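Long-range contact in putative uncharacterized protein TTHA0988 (Thermus thermophilus, PDB 3OEP), which is of unknown function, a KipI-KipA homologue with cyclophilin-like domains that may bind ATP: residues G86-L98 / P131-P143. Residues are numbered along the deposited sequence; the frame is centred on the assembly and turned at random. Where two conformers were deposited one is given.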
loop_
_atom_site.group_PDB
_atom_site.type_symbol
_atom_site.label_atom_id
_atom_site.label_comp_id
_atom_site.label_asym_id
_atom_site.label_seq_id
_atom_site.Cartn_x
_atom_site.Cartn_y
_atom_site.Cartn_z
ATOM N N GLY A 86 -16.142 -8.762 23.058
ATOM C CA GLY A 86 -16.088 -7.533 22.289
ATOM C C GLY A 86 -16.744 -6.364 22.996
ATOM O O GLY A 86 -17.785 -6.518 23.646
ATOM N N GLU A 87 -16.129 -5.192 22.855
ATOM C CA GLU A 87 -16.589 -3.975 23.526
ATOM C C GLU A 87 -18.006 -3.573 23.101
ATOM O O GLU A 87 -18.715 -2.938 23.870
ATOM C CB GLU A 87 -15.611 -2.825 23.245
ATOM C CG GLU A 87 -15.857 -1.546 24.043
ATOM C CD GLU A 87 -14.824 -0.463 23.752
ATOM O OE1 GLU A 87 -13.625 -0.789 23.632
ATOM O OE2 GLU A 87 -15.215 0.720 23.641
ATOM N N ASP A 88 -18.410 -3.949 21.887
ATOM C CA ASP A 88 -19.729 -3.587 21.349
ATOM C C ASP A 88 -20.794 -4.677 21.505
ATOM O O ASP A 88 -21.942 -4.482 21.095
ATOM C CB ASP A 88 -19.606 -3.231 19.866
ATOM C CG ASP A 88 -18.710 -2.035 19.624
ATOM O OD1 ASP A 88 -18.785 -1.061 20.413
ATOM O OD2 ASP A 88 -17.933 -2.061 18.642
ATOM N N LEU A 89 -20.436 -5.810 22.097
ATOM C CA LEU A 89 -21.359 -6.941 22.162
ATOM C C LEU A 89 -22.682 -6.567 22.853
ATOM O O LEU A 89 -23.763 -6.860 22.318
ATOM C CB LEU A 89 -20.676 -8.165 22.799
ATOM C CG LEU A 89 -21.429 -9.491 22.837
ATOM C CD1 LEU A 89 -21.850 -9.914 21.454
ATOM C CD2 LEU A 89 -20.551 -10.566 23.475
ATOM N N PRO A 90 -22.618 -5.887 24.016
ATOM C CA PRO A 90 -23.885 -5.492 24.648
ATOM C C PRO A 90 -24.755 -4.558 23.795
ATOM O O PRO A 90 -25.974 -4.734 23.751
ATOM C CB PRO A 90 -23.433 -4.793 25.935
ATOM C CG PRO A 90 -22.107 -5.377 26.234
ATOM C CD PRO A 90 -21.467 -5.616 24.899
ATOM N N GLU A 91 -24.134 -3.589 23.127
ATOM C CA GLU A 91 -24.860 -2.647 22.269
ATOM C C GLU A 91 -25.444 -3.326 21.031
ATOM O O GLU A 91 -26.571 -3.028 20.621
ATOM C CB GLU A 91 -23.941 -1.510 21.826
ATOM C CG GLU A 91 -24.642 -0.425 21.024
ATOM C CD GLU A 91 -23.673 0.561 20.413
ATOM O OE1 GLU A 91 -22.840 1.116 21.163
ATOM O OE2 GLU A 91 -23.750 0.782 19.185
ATOM N N VAL A 92 -24.666 -4.213 20.416
ATOM C CA VAL A 92 -25.166 -4.993 19.284
ATOM C C VAL A 92 -26.411 -5.794 19.697
ATOM O O VAL A 92 -27.439 -5.755 19.017
ATOM C CB VAL A 92 -24.071 -5.932 18.734
ATOM C CG1 VAL A 92 -24.637 -6.904 17.705
ATOM C CG2 VAL A 92 -22.935 -5.119 18.135
ATOM N N ALA A 93 -26.314 -6.506 20.817
ATOM C CA ALA A 93 -27.441 -7.301 21.327
ATOM C C ALA A 93 -28.685 -6.436 21.537
ATOM O O ALA A 93 -29.787 -6.809 21.114
ATOM C CB ALA A 93 -27.055 -8.002 22.629
ATOM N N SER A 94 -28.510 -5.288 22.189
ATOM C CA SER A 94 -29.625 -4.377 22.476
ATOM C C SER A 94 -30.285 -3.856 21.207
ATOM O O SER A 94 -31.513 -3.874 21.086
ATOM C CB SER A 94 -29.153 -3.185 23.310
ATOM O OG SER A 94 -28.823 -3.581 24.628
ATOM N N ARG A 95 -29.467 -3.396 20.264
ATOM C CA ARG A 95 -29.979 -2.827 19.019
ATOM C C ARG A 95 -30.707 -3.851 18.140
ATOM O O ARG A 95 -31.549 -3.478 17.329
ATOM C CB ARG A 95 -28.851 -2.145 18.243
ATOM C CG ARG A 95 -28.332 -0.895 18.946
ATOM C CD ARG A 95 -27.093 -0.353 18.297
ATOM N NE ARG A 95 -27.325 0.035 16.910
ATOM C CZ ARG A 95 -26.374 0.455 16.081
ATOM N NH1 ARG A 95 -25.114 0.555 16.494
ATOM N NH2 ARG A 95 -26.685 0.785 14.834
ATOM N N LEU A 96 -30.400 -5.134 18.323
ATOM C CA LEU A 96 -31.005 -6.198 17.518
ATOM C C LEU A 96 -32.106 -6.964 18.248
ATOM O O LEU A 96 -32.715 -7.863 17.666
ATOM C CB LEU A 96 -29.924 -7.180 17.050
ATOM C CG LEU A 96 -28.916 -6.613 16.048
ATOM C CD1 LEU A 96 -27.760 -7.579 15.860
ATOM C CD2 LEU A 96 -29.596 -6.291 14.710
ATOM N N GLY A 97 -32.366 -6.605 19.505
ATOM C CA GLY A 97 -33.376 -7.278 20.312
ATOM C C GLY A 97 -32.978 -8.685 20.709
ATOM O O GLY A 97 -33.836 -9.541 20.927
ATOM N N LEU A 98 -31.673 -8.919 20.818
ATOM C CA LEU A 98 -31.129 -10.250 21.081
ATOM C C LEU A 98 -30.492 -10.328 22.463
ATOM O O LEU A 98 -30.025 -9.322 23.001
ATOM C CB LEU A 98 -30.059 -10.582 20.040
ATOM C CG LEU A 98 -30.498 -10.708 18.585
ATOM C CD1 LEU A 98 -29.286 -10.691 17.651
ATOM C CD2 LEU A 98 -31.312 -11.976 18.397
ATOM N N PRO A 131 -29.218 -13.002 8.947
ATOM C CA PRO A 131 -30.064 -11.806 8.908
ATOM C C PRO A 131 -30.297 -11.123 10.261
ATOM O O PRO A 131 -30.203 -9.897 10.350
ATOM C CB PRO A 131 -31.378 -12.342 8.340
ATOM C CG PRO A 131 -30.944 -13.445 7.431
ATOM C CD PRO A 131 -29.781 -14.092 8.125
ATOM N N ALA A 132 -30.564 -11.909 11.301
ATOM C CA ALA A 132 -30.848 -11.368 12.634
ATOM C C ALA A 132 -29.671 -10.628 13.268
ATOM O O ALA A 132 -29.874 -9.848 14.192
ATOM C CB ALA A 132 -31.327 -12.483 13.573
ATOM N N LEU A 133 -28.454 -10.869 12.773
ATOM C CA LEU A 133 -27.245 -10.248 13.324
ATOM C C LEU A 133 -26.728 -9.086 12.466
ATOM O O LEU A 133 -25.693 -8.497 12.765
ATOM C CB LEU A 133 -26.160 -11.315 13.518
ATOM C CG LEU A 133 -24.839 -10.915 14.182
ATOM C CD1 LEU A 133 -25.057 -10.158 15.494
ATOM C CD2 LEU A 133 -23.965 -12.154 14.408
ATOM N N ARG A 134 -27.469 -8.721 11.421
ATOM C CA ARG A 134 -27.021 -7.650 10.527
ATOM C C ARG A 134 -27.331 -6.268 11.090
ATOM O O ARG A 134 -28.489 -5.930 11.333
ATOM C CB ARG A 134 -27.650 -7.812 9.143
ATOM C CG ARG A 134 -27.216 -9.091 8.476
ATOM C CD ARG A 134 -27.780 -9.248 7.083
ATOM N NE ARG A 134 -27.546 -10.602 6.595
ATOM C CZ ARG A 134 -28.046 -11.106 5.475
ATOM N NH1 ARG A 134 -28.820 -10.364 4.682
ATOM N NH2 ARG A 134 -27.769 -12.364 5.145
ATOM N N LEU A 135 -26.292 -5.465 11.293
ATOM C CA LEU A 135 -26.501 -4.082 11.693
ATOM C C LEU A 135 -25.404 -3.184 11.140
ATOM O O LEU A 135 -24.288 -3.648 10.887
ATOM C CB LEU A 135 -26.624 -3.953 13.214
ATOM C CG LEU A 135 -25.374 -3.745 14.050
ATOM C CD1 LEU A 135 -25.735 -3.464 15.517
ATOM C CD2 LEU A 135 -24.477 -4.969 13.925
ATOM N N PRO A 136 -25.724 -1.896 10.941
ATOM C CA PRO A 136 -24.775 -1.001 10.300
ATOM C C PRO A 136 -23.519 -0.757 11.124
ATOM O O PRO A 136 -23.521 -0.906 12.351
ATOM C CB PRO A 136 -25.567 0.309 10.143
ATOM C CG PRO A 136 -26.973 -0.055 10.267
ATOM C CD PRO A 136 -27.026 -1.243 11.169
ATOM N N ARG A 137 -22.456 -0.371 10.433
ATOM C CA ARG A 137 -21.235 0.056 11.086
ATOM C C ARG A 137 -21.479 1.330 11.895
ATOM O O ARG A 137 -22.518 1.986 11.759
ATOM C CB ARG A 137 -20.115 0.249 10.056
ATOM C CG ARG A 137 -20.304 1.380 9.058
ATOM C CD ARG A 137 -19.167 1.365 8.034
ATOM N NE ARG A 137 -18.941 2.677 7.426
ATOM C CZ ARG A 137 -19.554 3.139 6.334
ATOM N NH1 ARG A 137 -20.463 2.411 5.688
ATOM N NH2 ARG A 137 -19.259 4.355 5.885
ATOM N N LYS A 138 -20.517 1.669 12.744
ATOM C CA LYS A 138 -20.643 2.822 13.627
ATOM C C LYS A 138 -20.605 4.114 12.813
ATOM O O LYS A 138 -19.912 4.182 11.794
ATOM C CB LYS A 138 -19.527 2.815 14.674
ATOM C CG LYS A 138 -19.574 1.609 15.606
ATOM C CD LYS A 138 -18.370 1.556 16.537
ATOM C CE LYS A 138 -18.648 2.252 17.861
ATOM N NZ LYS A 138 -19.502 1.419 18.755
ATOM N N PRO A 139 -21.369 5.138 13.244
ATOM C CA PRO A 139 -21.341 6.436 12.565
ATOM C C PRO A 139 -19.940 7.032 12.495
ATOM O O PRO A 139 -19.570 7.613 11.477
ATOM C CB PRO A 139 -22.246 7.316 13.434
ATOM C CG PRO A 139 -23.112 6.381 14.180
ATOM C CD PRO A 139 -22.356 5.102 14.338
ATOM N N HIS A 140 -19.179 6.886 13.577
ATOM C CA HIS A 140 -17.799 7.344 13.627
ATOM C C HIS A 140 -16.895 6.176 14.000
ATOM O O HIS A 140 -17.156 5.483 14.982
ATOM C CB HIS A 140 -17.649 8.463 14.652
ATOM C CG HIS A 140 -18.530 9.644 14.387
ATOM N ND1 HIS A 140 -18.379 10.449 13.278
ATOM C CD2 HIS A 140 -19.574 10.153 15.082
ATOM C CE1 HIS A 140 -19.290 11.405 13.304
ATOM N NE2 HIS A 140 -20.028 11.248 14.389
ATOM N N PRO A 141 -15.822 5.961 13.223
ATOM C CA PRO A 141 -14.926 4.847 13.524
ATOM C C PRO A 141 -14.058 5.088 14.758
ATOM O O PRO A 141 -13.798 6.237 15.129
ATOM C CB PRO A 141 -14.052 4.757 12.274
ATOM C CG PRO A 141 -14.008 6.154 11.744
ATOM C CD PRO A 141 -15.344 6.764 12.081
ATOM N N ARG A 142 -13.625 4.001 15.386
ATOM C CA ARG A 142 -12.600 4.061 16.418
ATOM C C ARG A 142 -11.263 4.378 15.765
ATOM O O ARG A 142 -10.961 3.855 14.695
ATOM C CB ARG A 142 -12.470 2.721 17.136
ATOM C CG ARG A 142 -13.634 2.367 18.021
ATOM C CD ARG A 142 -13.304 1.146 18.848
ATOM N NE ARG A 142 -14.279 0.934 19.910
ATOM C CZ ARG A 142 -15.429 0.273 19.772
ATOM N NH1 ARG A 142 -15.783 -0.255 18.604
ATOM N NH2 ARG A 142 -16.231 0.141 20.820
ATOM N N PRO A 143 -10.452 5.241 16.402
ATOM C CA PRO A 143 -9.109 5.466 15.864
ATOM C C PRO A 143 -8.192 4.232 15.931
ATOM O O PRO A 143 -7.301 4.090 15.085
ATOM C CB PRO A 143 -8.561 6.615 16.726
ATOM C CG PRO A 143 -9.405 6.652 17.934
ATOM C CD PRO A 143 -10.747 6.107 17.558
HETATM O O HOH W 1 -21.419 -0.698 18.118
HETATM O O HOH W 2 -23.056 0.348 14.728
HETATM O O HOH W 3 -24.925 2.556 13.317
HETATM O O HOH W 4 -32.466 -9.451 15.364
#
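The guanidinium of Arg-142 meets two carboxylates at its edge, near its own plane, whereas that of Arg-95 carries Leu-135 CD1 over the centre of one face, 4.0 Å from Arg-95 CZ. Arg-142 grips Asp-88 end-on, Arg-142 NH1 donating to Asp-88 OD2 at 2.8 Å. Arg-142 NH2 bonds Asp-88 OD1 at 2.9 Å; both oxygens are met on the syn side, with the two planes 35° apart. Arg-142 NH2 also bonds Glu-87 OE2 at 3.1 Å, but this carboxylate stands at 79° to the guanidinium and is approached from above its plane. Lys-138 bends at its third and fourth torsions (chi3 92°), which carries NZ to Asp-88 OD1 from the face opposite to Arg-142 NH2; a water accepts from Lys-138 NZ and donates weakly to Glu-91 OE2. Asp-88 OD2 further accepts from the backbone N of Leu-170, so each oxygen of this buried carboxylate accepts two bonds. With an alanine at position 142, Glu-87 would probably lose its ionic mate here and Asp-88 would keep Lys-138 alone. In this cyclophilin-like domain, the network and the apolar packing beyond it pin helix 89-96 to the long loop between strands 124-127 and 144-145. Arg-95 NH1 salt-bridges Glu-91 OE2. Near the Schellman motif at Gly-97, the two methyls of Leu-96 part along the loop: Leu-96 CD1 packs on Leu-133 CD1 at 3.8 Å and CD2 on Leu-135 CB at 4.1 Å.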